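Local coordinates for transcription elongation factor Spt5 (Methanocaldococcus jannaschii, PDB 3EWG), which stimulates transcription elongation, its NusG N-terminal (NGN) domain, the part described here, mediating the interaction with RNA polymerase, at residues I2-T7 against K40-V45; R6-Q11 against R62-V67; G17-R22 against E55-M60; V30-A35 against L44-T49. All blocks are in the same frame, centred on the assembly; numbering follows the deposited sequence.

Interaction 1 of 4, residues I2-T7 against K40-V45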
loop_
_atom_site.group_PDB
_atom_site.type_symbol
_atom_site.label_atom_id
_atom_site.label_comp_id
_atom_site.label_asym_id
_atom_site.label_seq_id
_atom_site.Cartn_x
_atom_site.Cartn_y
_atom_site.Cartn_z
ATOM N N ILE A 2 10.527 9.549 0.127
ATOM C CA ILE A 2 10.044 8.299 -0.467
ATOM C C ILE A 2 11.224 7.355 -0.689
ATOM O O ILE A 2 12.234 7.732 -1.283
ATOM C CB ILE A 2 9.260 8.540 -1.783
ATOM C CG1 ILE A 2 8.063 9.466 -1.532
ATOM C CG2 ILE A 2 8.791 7.206 -2.412
ATOM C CD1 ILE A 2 7.556 10.169 -2.781
ATOM N N PHE A 3 11.087 6.129 -0.194
ATOM C CA PHE A 3 12.120 5.119 -0.331
ATOM C C PHE A 3 11.584 3.946 -1.142
ATOM O O PHE A 3 10.379 3.648 -1.106
ATOM C CB PHE A 3 12.573 4.628 1.048
ATOM C CG PHE A 3 13.144 5.713 1.927
ATOM C CD1 PHE A 3 14.501 6.015 1.885
ATOM C CD2 PHE A 3 12.325 6.430 2.792
ATOM C CE1 PHE A 3 15.036 7.017 2.692
ATOM C CE2 PHE A 3 12.850 7.431 3.607
ATOM C CZ PHE A 3 14.210 7.726 3.553
ATOM N N ALA A 4 12.476 3.286 -1.872
ATOM C CA ALA A 4 12.131 2.039 -2.543
ATOM C C ALA A 4 12.754 0.891 -1.761
ATOM O O ALA A 4 13.969 0.861 -1.547
ATOM C CB ALA A 4 12.627 2.045 -3.990
ATOM N N VAL A 5 11.909 -0.036 -1.322
ATOM C CA VAL A 5 12.366 -1.240 -0.643
ATOM C C VAL A 5 12.387 -2.376 -1.663
ATOM O O VAL A 5 11.367 -2.700 -2.267
ATOM C CB VAL A 5 11.463 -1.603 0.553
ATOM C CG1 VAL A 5 11.913 -2.923 1.194
ATOM C CG2 VAL A 5 11.469 -0.474 1.580
ATOM N N ARG A 6 13.566 -2.954 -1.856
ATOM C CA ARG A 6 13.767 -4.034 -2.809
ATOM C C ARG A 6 13.309 -5.354 -2.187
ATOM O O ARG A 6 13.743 -5.725 -1.090
ATOM C CB ARG A 6 15.246 -4.095 -3.214
ATOM C CG ARG A 6 15.630 -5.241 -4.134
ATOM C CD ARG A 6 15.194 -4.997 -5.568
ATOM N NE ARG A 6 15.685 -6.044 -6.455
ATOM C CZ ARG A 6 15.114 -6.392 -7.605
ATOM N NH1 ARG A 6 14.006 -5.781 -8.029
ATOM N NH2 ARG A 6 15.651 -7.366 -8.330
ATOM N N THR A 7 12.424 -6.052 -2.892
ATOM C CA THR A 7 11.876 -7.315 -2.410
ATOM C C THR A 7 12.062 -8.411 -3.447
ATOM O O THR A 7 12.396 -8.136 -4.607
ATOM C CB THR A 7 10.354 -7.207 -2.082
ATOM O OG1 THR A 7 9.587 -7.237 -3.296
ATOM C CG2 THR A 7 10.029 -5.927 -1.297
ATOM N N LYS A 40 7.508 -4.611 -10.087
ATOM C CA LYS A 40 8.117 -5.876 -9.698
ATOM C C LYS A 40 9.309 -5.686 -8.776
ATOM O O LYS A 40 10.245 -4.952 -9.102
ATOM C CB LYS A 40 8.570 -6.642 -10.947
ATOM C CG LYS A 40 7.451 -6.974 -11.920
ATOM C CD LYS A 40 7.011 -8.427 -11.794
ATOM C CE LYS A 40 5.575 -8.636 -12.267
ATOM N NZ LYS A 40 5.231 -7.824 -13.475
ATOM N N GLY A 41 9.260 -6.351 -7.624
ATOM C CA GLY A 41 10.389 -6.401 -6.688
ATOM C C GLY A 41 10.653 -5.143 -5.882
ATOM O O GLY A 41 11.754 -4.958 -5.352
ATOM N N TYR A 42 9.653 -4.269 -5.784
ATOM C CA TYR A 42 9.789 -3.048 -4.987
ATOM C C TYR A 42 8.504 -2.713 -4.260
ATOM O O TYR A 42 7.413 -2.925 -4.794
ATOM C CB TYR A 42 10.209 -1.849 -5.849
ATOM C CG TYR A 42 11.585 -1.979 -6.448
ATOM C CD1 TYR A 42 11.749 -2.404 -7.765
ATOM C CD2 TYR A 42 12.724 -1.701 -5.695
ATOM C CE1 TYR A 42 13.007 -2.541 -8.323
ATOM C CE2 TYR A 42 13.991 -1.832 -6.246
ATOM C CZ TYR A 42 14.123 -2.252 -7.557
ATOM O OH TYR A 42 15.371 -2.396 -8.112
ATOM N N VAL A 43 8.652 -2.214 -3.035
ATOM C CA VAL A 43 7.565 -1.595 -2.284
ATOM C C VAL A 43 8.013 -0.165 -1.994
ATOM O O VAL A 43 9.137 0.067 -1.524
ATOM C CB VAL A 43 7.242 -2.340 -0.957
ATOM C CG1 VAL A 43 6.153 -1.599 -0.151
ATOM C CG2 VAL A 43 6.781 -3.764 -1.226
ATOM N N LEU A 44 7.148 0.790 -2.301
ATOM C CA LEU A 44 7.461 2.194 -2.059
ATOM C C LEU A 44 6.916 2.613 -0.710
ATOM O O LEU A 44 5.758 2.331 -0.382
ATOM C CB LEU A 44 6.916 3.088 -3.186
ATOM C CG LEU A 44 7.426 2.788 -4.604
ATOM C CD1 LEU A 44 6.883 3.797 -5.609
ATOM C CD2 LEU A 44 8.956 2.744 -4.673
ATOM N N VAL A 45 7.773 3.274 0.068
ATOM C CA VAL A 45 7.455 3.662 1.435
ATOM C C VAL A 45 7.794 5.131 1.647
ATOM O O VAL A 45 8.938 5.546 1.438
ATOM C CB VAL A 45 8.239 2.804 2.467
ATOM C CG1 VAL A 45 7.924 3.242 3.901
ATOM C CG2 VAL A 45 7.933 1.324 2.293
#
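Strands 2-7 and 42-47 run antiparallel in the middle of the four-stranded sheet of the NGN domain; the axes of 2-7 and 42-45 approach to 4.6 Å. Phe3 and Val45 form one hydrogen-bonded pair and Val5 and Val43 the next, each bonding both ways; Phe3 N meets Val45 O at 2.8 Å in a nearly straight bond. At the far end Thr7 N donates to Gly41 O at 2.8 Å, but from above the carbonyl plane, where the chain turns; Gly41 has a positive phi (74°), easy for glycine. Side chains alternate between two faces. On that of Phe3, Val5, Val43 and Val45, branched valines suit the extended backbone, and Val5 CG2 meets Val45 CG2 at 4.0 Å. On the other, Ala4 is small enough for Leu44 CD2 to reach its CB at 3.8 Å. Beside them Arg6, bent at chi2 (76°), crosses the Tyr42 side chain at a slant, with its CD 3.5 Å from Tyr42 CE2 and its NH1 3.4 Å from Tyr42 CE1, guanidinium and ring planes 40° apart. Strand 63-66 continues the sheet beyond strand 2-7 and strand 30-36 beyond 42-47, while Met19 of helix 12-25 and Val53 of helix 50-57 cover the valine face.

Interaction 2 of 4, residues R6-Q11 against R62-V67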
loop_
_atom_site.group_PDB
_atom_site.type_symbol
_atom_site.label_atom_id
_atom_site.label_comp_id
_atom_site.label_asym_id
_atom_site.label_seq_id
_atom_site.Cartn_x
_atom_site.Cartn_y
_atom_site.Cartn_z
ATOM N N ARG A 6 13.566 -2.954 -1.856
ATOM C CA ARG A 6 13.767 -4.034 -2.809
ATOM C C ARG A 6 13.309 -5.354 -2.187
ATOM O O ARG A 6 13.743 -5.725 -1.090
ATOM C CB ARG A 6 15.246 -4.095 -3.214
ATOM C CG ARG A 6 15.630 -5.241 -4.134
ATOM C CD ARG A 6 15.194 -4.997 -5.568
ATOM N NE ARG A 6 15.685 -6.044 -6.455
ATOM C CZ ARG A 6 15.114 -6.392 -7.605
ATOM N NH1 ARG A 6 14.006 -5.781 -8.029
ATOM N NH2 ARG A 6 15.651 -7.366 -8.330
ATOM N N THR A 7 12.424 -6.052 -2.892
ATOM C CA THR A 7 11.876 -7.315 -2.410
ATOM C C THR A 7 12.062 -8.411 -3.447
ATOM O O THR A 7 12.396 -8.136 -4.607
ATOM C CB THR A 7 10.354 -7.207 -2.082
ATOM O OG1 THR A 7 9.587 -7.237 -3.296
ATOM C CG2 THR A 7 10.029 -5.927 -1.297
ATOM N N MET A 8 11.836 -9.654 -3.025
ATOM C CA MET A 8 11.667 -10.754 -3.960
ATOM C C MET A 8 10.467 -10.432 -4.848
ATOM O O MET A 8 9.439 -9.940 -4.361
ATOM C CB MET A 8 11.422 -12.064 -3.213
ATOM C CG MET A 8 11.391 -13.293 -4.116
ATOM S SD MET A 8 11.192 -14.826 -3.191
ATOM C CE MET A 8 9.437 -15.084 -3.302
ATOM N N VAL A 9 10.603 -10.694 -6.145
ATOM C CA VAL A 9 9.508 -10.481 -7.093
ATOM C C VAL A 9 8.323 -11.365 -6.699
ATOM O O VAL A 9 8.493 -12.554 -6.429
ATOM C CB VAL A 9 9.961 -10.751 -8.550
ATOM C CG1 VAL A 9 8.779 -10.740 -9.515
ATOM C CG2 VAL A 9 11.006 -9.728 -8.976
ATOM N N GLY A 10 7.136 -10.766 -6.625
ATOM C CA GLY A 10 5.924 -11.501 -6.270
ATOM C C GLY A 10 5.523 -11.383 -4.811
ATOM O O GLY A 10 4.411 -11.758 -4.441
ATOM N N GLN A 11 6.422 -10.848 -3.983
ATOM C CA GLN A 11 6.165 -10.691 -2.547
ATOM C C GLN A 11 5.802 -9.258 -2.144
ATOM O O GLN A 11 5.751 -8.943 -0.953
ATOM C CB GLN A 11 7.372 -11.163 -1.725
ATOM C CG GLN A 11 7.705 -12.641 -1.873
ATOM C CD GLN A 11 6.598 -13.548 -1.370
ATOM O OE1 GLN A 11 6.261 -13.542 -0.186
ATOM N NE2 GLN A 11 6.024 -14.333 -2.273
ATOM N N ARG A 62 12.460 -12.160 2.619
ATOM C CA ARG A 62 12.179 -11.805 1.224
ATOM C C ARG A 62 12.348 -10.310 0.913
ATOM O O ARG A 62 12.026 -9.865 -0.185
ATOM C CB ARG A 62 10.810 -12.349 0.772
ATOM C CG ARG A 62 10.521 -13.802 1.204
ATOM C CD ARG A 62 11.352 -14.851 0.449
ATOM N NE ARG A 62 12.760 -14.921 0.858
ATOM C CZ ARG A 62 13.241 -15.724 1.810
ATOM N NH1 ARG A 62 14.538 -15.711 2.092
ATOM N NH2 ARG A 62 12.438 -16.540 2.482
ATOM N N VAL A 63 12.866 -9.555 1.883
ATOM C CA VAL A 63 13.294 -8.169 1.673
ATOM C C VAL A 63 14.824 -8.122 1.537
ATOM O O VAL A 63 15.546 -8.634 2.393
ATOM C CB VAL A 63 12.830 -7.234 2.827
ATOM C CG1 VAL A 63 13.461 -5.842 2.698
ATOM C CG2 VAL A 63 11.307 -7.127 2.861
ATOM N N ARG A 64 15.305 -7.509 0.454
ATOM C CA ARG A 64 16.743 -7.408 0.181
ATOM C C ARG A 64 17.367 -6.177 0.828
ATOM O O ARG A 64 18.513 -6.215 1.273
ATOM C CB ARG A 64 17.019 -7.397 -1.330
ATOM C CG ARG A 64 16.934 -8.762 -2.020
ATOM C CD ARG A 64 15.493 -9.152 -2.323
ATOM N NE ARG A 64 15.391 -10.151 -3.381
ATOM C CZ ARG A 64 15.285 -11.461 -3.179
ATOM N NH1 ARG A 64 15.275 -11.954 -1.947
ATOM N NH2 ARG A 64 15.183 -12.282 -4.215
ATOM N N GLY A 65 16.616 -5.080 0.863
ATOM C CA GLY A 65 17.087 -3.850 1.482
ATOM C C GLY A 65 16.465 -2.615 0.865
ATOM O O GLY A 65 15.453 -2.704 0.161
ATOM N N ILE A 66 17.073 -1.464 1.139
ATOM C CA ILE A 66 16.578 -0.182 0.639
ATOM C C ILE A 66 17.449 0.296 -0.519
ATOM O O ILE A 66 18.680 0.248 -0.440
ATOM C CB ILE A 66 16.568 0.901 1.750
ATOM C CG1 ILE A 66 15.793 0.413 2.983
ATOM C CG2 ILE A 66 15.990 2.215 1.226
ATOM C CD1 ILE A 66 15.973 1.295 4.223
ATOM N N VAL A 67 16.804 0.750 -1.590
ATOM C CA VAL A 67 17.510 1.398 -2.697
ATOM C C VAL A 67 18.199 2.669 -2.189
ATOM O O VAL A 67 17.570 3.485 -1.517
ATOM C CB VAL A 67 16.549 1.720 -3.872
ATOM C CG1 VAL A 67 17.266 2.499 -4.992
ATOM C CG2 VAL A 67 15.953 0.433 -4.427
HETATM O O HOH W 1 14.336 -9.609 -6.111
#
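A classic beta bulge joins the end of strand 2-7 to the edge strand 63-66: Arg64 and Gly65 both stand opposite Arg6. Arg6 N donates to Gly65 O and Arg6 O accepts from Arg64 N, both at 2.8 Å, and past the bulge Met8 N reaches Arg62 O at 2.9 Å. Gly65 takes backbone angles (phi 152°, psi -164°) that suit a residue without CB. The Arg64 side chain folds back over the Thr7-Met8 backbone, so that Met8 CA lies 3.6 Å above one guanidinium face, toward its rim. A water bridges the two, accepting from Arg64 NE at 3.0 Å and donating to Thr7 O. Met8 and Arg62 run side by side, the flexible thioether chain resting along the aliphatic part of the arginine, SD 3.6 Å from Arg62 CD. Thr7 OG1, set between its own N and carbonyl carbon (chi1 77°), donates to Met8 O, and Gln11 N bonds the same oxygen from the opposite face of its plane. This closes a type II turn from Met8 to Gln11, with Gly10 at its positive-phi corner and Gln11 as N-cap of helix 12-25. The whole is a strand-to-helix turn beside a bulged pair, edging the antiparallel sheet of this alpha/beta domain.

Interaction 3 of 4, residues G17-R22 against E55-M60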
loop_
_atom_site.group_PDB
_atom_site.type_symbol
_atom_site.label_atom_id
_atom_site.label_comp_id
_atom_site.label_asym_id
_atom_site.label_seq_id
_atom_site.Cartn_x
_atom_site.Cartn_y
_atom_site.Cartn_z
ATOM N N GLY A 17 1.783 -5.565 3.418
ATOM C CA GLY A 17 0.916 -5.950 4.531
ATOM C C GLY A 17 1.644 -6.078 5.857
ATOM O O GLY A 17 1.147 -5.627 6.898
ATOM N N LEU A 18 2.821 -6.701 5.823
ATOM C CA LEU A 18 3.655 -6.844 7.016
ATOM C C LEU A 18 4.160 -5.478 7.482
ATOM O O LEU A 18 4.176 -5.195 8.680
ATOM C CB LEU A 18 4.833 -7.801 6.763
ATOM C CG LEU A 18 4.597 -9.266 6.361
ATOM C CD1 LEU A 18 5.924 -10.008 6.261
ATOM C CD2 LEU A 18 3.647 -10.005 7.316
ATOM N N MET A 19 4.556 -4.637 6.524
ATOM C CA MET A 19 5.015 -3.274 6.802
ATOM C C MET A 19 3.976 -2.427 7.532
ATOM O O MET A 19 4.293 -1.802 8.540
ATOM C CB MET A 19 5.415 -2.563 5.513
ATOM C CG MET A 19 6.772 -2.937 4.979
ATOM S SD MET A 19 6.983 -2.224 3.348
ATOM C CE MET A 19 8.705 -2.574 3.085
ATOM N N ALA A 20 2.750 -2.402 7.006
ATOM C CA ALA A 20 1.649 -1.638 7.603
ATOM C C ALA A 20 1.368 -2.068 9.038
ATOM O O ALA A 20 1.185 -1.226 9.919
ATOM C CB ALA A 20 0.391 -1.758 6.747
ATOM N N SER A 21 1.349 -3.381 9.262
ATOM C CA SER A 21 1.162 -3.961 10.590
ATOM C C SER A 21 2.267 -3.532 11.560
ATOM O O SER A 21 1.981 -3.068 12.661
ATOM C CB SER A 21 1.097 -5.489 10.490
ATOM O OG SER A 21 1.184 -6.097 11.769
ATOM N N ARG A 22 3.522 -3.675 11.128
ATOM C CA ARG A 22 4.687 -3.342 11.951
ATOM C C ARG A 22 4.808 -1.842 12.230
ATOM O O ARG A 22 5.197 -1.444 13.332
ATOM C CB ARG A 22 5.971 -3.875 11.303
ATOM C CG ARG A 22 7.236 -3.661 12.127
ATOM C CD ARG A 22 8.390 -4.506 11.612
ATOM N NE ARG A 22 9.668 -4.101 12.199
ATOM C CZ ARG A 22 10.171 -4.597 13.328
ATOM N NH1 ARG A 22 9.512 -5.526 14.011
ATOM N NH2 ARG A 22 11.342 -4.160 13.780
ATOM N N GLU A 55 14.238 0.083 10.267
ATOM C CA GLU A 55 13.579 -0.608 11.369
ATOM C C GLU A 55 12.331 -1.343 10.887
ATOM O O GLU A 55 12.031 -2.442 11.356
ATOM C CB GLU A 55 13.217 0.373 12.486
ATOM C CG GLU A 55 12.895 -0.309 13.804
ATOM C CD GLU A 55 13.977 -1.286 14.235
ATOM O OE1 GLU A 55 13.699 -2.505 14.249
ATOM O OE2 GLU A 55 15.102 -0.839 14.556
ATOM N N LEU A 56 11.619 -0.722 9.946
ATOM C CA LEU A 56 10.412 -1.295 9.357
ATOM C C LEU A 56 10.678 -2.657 8.718
ATOM O O LEU A 56 9.882 -3.580 8.874
ATOM C CB LEU A 56 9.808 -0.323 8.328
ATOM C CG LEU A 56 8.529 -0.701 7.569
ATOM C CD1 LEU A 56 7.316 -0.675 8.483
ATOM C CD2 LEU A 56 8.314 0.227 6.384
ATOM N N ILE A 57 11.806 -2.780 8.023
ATOM C CA ILE A 57 12.107 -3.984 7.244
ATOM C C ILE A 57 12.998 -4.995 7.982
ATOM O O ILE A 57 13.256 -6.088 7.471
ATOM C CB ILE A 57 12.720 -3.631 5.854
ATOM C CG1 ILE A 57 14.129 -3.027 6.006
ATOM C CG2 ILE A 57 11.768 -2.710 5.076
ATOM C CD1 ILE A 57 14.933 -2.941 4.703
ATOM N N LYS A 58 13.446 -4.628 9.181
ATOM C CA LYS A 58 14.352 -5.466 9.975
ATOM C C LYS A 58 13.822 -6.889 10.127
ATOM O O LYS A 58 12.683 -7.098 10.553
ATOM C CB LYS A 58 14.579 -4.849 11.357
ATOM C CG LYS A 58 15.843 -5.330 12.060
ATOM C CD LYS A 58 17.038 -4.433 11.755
ATOM C CE LYS A 58 17.084 -3.226 12.694
ATOM N NZ LYS A 58 18.155 -2.264 12.295
ATOM N N GLY A 59 14.652 -7.857 9.750
ATOM C CA GLY A 59 14.324 -9.275 9.905
ATOM C C GLY A 59 13.189 -9.769 9.026
ATOM O O GLY A 59 12.671 -10.863 9.239
ATOM N N MET A 60 12.797 -8.964 8.042
ATOM C CA MET A 60 11.738 -9.350 7.119
ATOM C C MET A 60 12.259 -10.295 6.058
ATOM O O MET A 60 13.137 -9.924 5.269
ATOM C CB MET A 60 11.104 -8.135 6.440
ATOM C CG MET A 60 9.868 -7.630 7.121
ATOM S SD MET A 60 8.894 -6.565 6.051
ATOM C CE MET A 60 7.920 -5.729 7.301
#
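Met19 and Leu56 cross at about a right angle where helix 12-25 meets the end of helix 50-57. Met19 is extended beyond CG and runs past the leucine, its CG 3.8 Å from Leu56 CD2; the other leucine methyl, CD1, lies close to Met19 O. Farther along, the Met19 chain lies alongside Ile57, pointing the same way, and its CE touches Ile57 CG2 at 3.7 Å. Met60 comes in across Met19, also at about a right angle, and puts its terminal CE against Met19 CG and Leu18 CB, each at 3.8 Å. Unbranched, flexible methionines suit such a junction, since each can lay a terminal methyl against neighbours of different shape. Arg22 makes the polar half of the contact. Its CG stands anti to the backbone N (chi1 -176°) and the chain stays extended as far as NE, which carries the guanidinium out to the C-terminal turn of helix 50-57. There NE and NH2 grip a single atom, Glu55 O, side-on and in the guanidinium plane, each at 3.0 Å; both reach the oxygen from the same face of its carbonyl plane. NH2 also forms a salt bridge with Glu55 OE1 at 2.9 Å, the glutamate bending at chi2 (52°) to bring its carboxylate round, with guanidinium and carboxylate planes 46° apart. A positive group here would be expected to suit the partial negative charge at the C-terminal part of the helix. The type II turn from Ile57 to Met60 follows, with Gly59 at positive phi. Beneath the junction lies the sheet: Met19 rests on Val5, Val43 and Val45, and Leu56 on Val30 and Val45.

Interaction 4 of 4, residues V30-A35 against L44-T49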
loop_
_atom_site.group_PDB
_atom_site.type_symbol
_atom_site.label_atom_id
_atom_site.label_comp_id
_atom_site.label_asym_id
_atom_site.label_seq_id
_atom_site.Cartn_x
_atom_site.Cartn_y
_atom_site.Cartn_z
ATOM N N VAL A 30 6.115 6.064 9.488
ATOM C CA VAL A 30 5.912 5.604 8.117
ATOM C C VAL A 30 4.549 6.123 7.685
ATOM O O VAL A 30 3.543 5.814 8.318
ATOM C CB VAL A 30 5.986 4.061 8.031
ATOM C CG1 VAL A 30 5.551 3.558 6.660
ATOM C CG2 VAL A 30 7.400 3.579 8.353
ATOM N N TYR A 31 4.523 6.917 6.617
ATOM C CA TYR A 31 3.321 7.686 6.254
ATOM C C TYR A 31 2.508 7.093 5.116
ATOM O O TYR A 31 1.273 7.201 5.103
ATOM C CB TYR A 31 3.681 9.144 5.933
ATOM C CG TYR A 31 4.510 9.829 7.004
ATOM C CD1 TYR A 31 4.121 9.792 8.342
ATOM C CD2 TYR A 31 5.674 10.526 6.676
ATOM C CE1 TYR A 31 4.877 10.414 9.330
ATOM C CE2 TYR A 31 6.436 11.157 7.660
ATOM C CZ TYR A 31 6.022 11.096 8.987
ATOM O OH TYR A 31 6.752 11.713 9.974
ATOM N N SER A 32 3.204 6.484 4.156
ATOM C CA SER A 32 2.568 5.920 2.975
ATOM C C SER A 32 3.224 4.605 2.565
ATOM O O SER A 32 4.422 4.412 2.767
ATOM C CB SER A 32 2.621 6.905 1.801
ATOM O OG SER A 32 2.214 8.205 2.191
ATOM N N ILE A 33 2.427 3.704 2.000
ATOM C CA ILE A 33 2.930 2.439 1.463
ATOM C C ILE A 33 2.233 2.163 0.132
ATOM O O ILE A 33 1.005 2.249 0.047
ATOM C CB ILE A 33 2.696 1.242 2.434
ATOM C CG1 ILE A 33 3.400 1.478 3.778
ATOM C CG2 ILE A 33 3.191 -0.076 1.806
ATOM C CD1 ILE A 33 2.955 0.543 4.889
ATOM N N LEU A 34 3.027 1.854 -0.896
ATOM C CA LEU A 34 2.506 1.418 -2.196
ATOM C C LEU A 34 3.098 0.079 -2.629
ATOM O O LEU A 34 4.321 -0.073 -2.740
ATOM C CB LEU A 34 2.764 2.466 -3.288
ATOM C CG LEU A 34 2.452 2.047 -4.736
ATOM C CD1 LEU A 34 0.961 1.984 -4.993
ATOM C CD2 LEU A 34 3.131 2.959 -5.753
ATOM N N ALA A 35 2.218 -0.888 -2.879
ATOM C CA ALA A 35 2.615 -2.150 -3.496
ATOM C C ALA A 35 1.793 -2.363 -4.761
ATOM O O ALA A 35 0.594 -2.079 -4.786
ATOM C CB ALA A 35 2.423 -3.307 -2.533
ATOM N N LEU A 44 7.148 0.790 -2.301
ATOM C CA LEU A 44 7.461 2.194 -2.059
ATOM C C LEU A 44 6.916 2.613 -0.710
ATOM O O LEU A 44 5.758 2.331 -0.382
ATOM C CB LEU A 44 6.916 3.088 -3.186
ATOM C CG LEU A 44 7.426 2.788 -4.604
ATOM C CD1 LEU A 44 6.883 3.797 -5.609
ATOM C CD2 LEU A 44 8.956 2.744 -4.673
ATOM N N VAL A 45 7.773 3.274 0.068
ATOM C CA VAL A 45 7.455 3.662 1.435
ATOM C C VAL A 45 7.794 5.131 1.647
ATOM O O VAL A 45 8.938 5.546 1.438
ATOM C CB VAL A 45 8.239 2.804 2.467
ATOM C CG1 VAL A 45 7.924 3.242 3.901
ATOM C CG2 VAL A 45 7.933 1.324 2.293
ATOM N N GLU A 46 6.797 5.917 2.044
ATOM C CA GLU A 46 7.059 7.270 2.512
ATOM C C GLU A 46 7.296 7.234 4.016
ATOM O O GLU A 46 6.481 6.692 4.773
ATOM C CB GLU A 46 5.912 8.224 2.171
ATOM C CG GLU A 46 6.274 9.687 2.430
ATOM C CD GLU A 46 5.082 10.622 2.479
ATOM O OE1 GLU A 46 3.920 10.163 2.356
ATOM O OE2 GLU A 46 5.319 11.836 2.643
ATOM N N ALA A 47 8.424 7.801 4.439
ATOM C CA ALA A 47 8.799 7.811 5.848
ATOM C C ALA A 47 9.568 9.076 6.196
ATOM O O ALA A 47 10.097 9.762 5.312
ATOM C CB ALA A 47 9.612 6.569 6.193
ATOM N N GLU A 48 9.620 9.384 7.489
ATOM C CA GLU A 48 10.312 10.572 7.969
ATOM C C GLU A 48 11.819 10.468 7.740
ATOM O O GLU A 48 12.445 11.401 7.229
ATOM C CB GLU A 48 10.002 10.801 9.454
ATOM C CG GLU A 48 10.475 12.143 10.018
ATOM C CD GLU A 48 9.794 13.346 9.383
ATOM O OE1 GLU A 48 8.598 13.259 9.028
ATOM O OE2 GLU A 48 10.462 14.393 9.253
ATOM N N THR A 49 12.388 9.326 8.122
ATOM C CA THR A 49 13.824 9.089 8.016
ATOM C C THR A 49 14.084 7.729 7.387
ATOM O O THR A 49 13.189 6.874 7.342
ATOM C CB THR A 49 14.525 9.124 9.404
ATOM O OG1 THR A 49 14.016 8.068 10.229
ATOM C CG2 THR A 49 14.316 10.474 10.109
#
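The Tyr31 ring is met at its edge, in plane, by Glu48 OE1, which accepts from Tyr31 OH at 2.6 Å; the bond comes to the anti side of the carboxylate, whose plane is turned 73° from the ring. The carboxyl carbon of Glu46 also lies near the ring plane. This second carboxylate is held by Ser32: OG donates to Glu46 OE1 at 2.6 Å, nearly in line with the C-O bond. Glu46 CG is anti to the backbone N (chi1 -170°) and the chain is extended beyond it, running out beside the serine on the face they share. The backbone here forms a classic beta bulge, Tyr31 and Ser32 both facing Glu46. Glu46 O accepts from Tyr31 N at 2.7 Å and, weakly, from Ser32 N at 3.3 Å. Beyond it the pairing is regular, with Leu34 and Leu44 bonding both ways and their side chains lying side by side, CD2 of Leu34 3.8 Å from CD1 of Leu44. On the opposite face Val30 CG1 meets Val45 CG1 at 3.7 Å, beta-branched residues suited to an extended chain. Val30 and Val45 sit under Leu56 of helix 50-57, and Ile33 under Ala16 and Ala20 of helix 12-25. Strand 30-36 is one of the two outermost of its chain, yet Ser32 to Ala35 pair antiparallel with a strand of the second subunit, continuing the sheet, and Ser32 OG also bonds Ser36 OG of that subunit.

From the N terminus, strand 2-7 is used first by interaction 1, which closes a long loop to strand 42-47, and by interaction 2, which closes a longer one to strand 63-66; these share Arg6 and Thr7. Interaction 4 closes the short hairpin of strands 30-36 and 42-47 and shares Leu44 and Val45 with interaction 1. Together the three set the strand order 30-36, 42-47, 2-7, 63-66. Interaction 3 joins helices 12-25 and 50-57; its segments alternate with those of interaction 1, it falls within the span of interaction 2, and it encloses interaction 4. Met19, Leu56 and Ile57 tie the helix pair to the sheet.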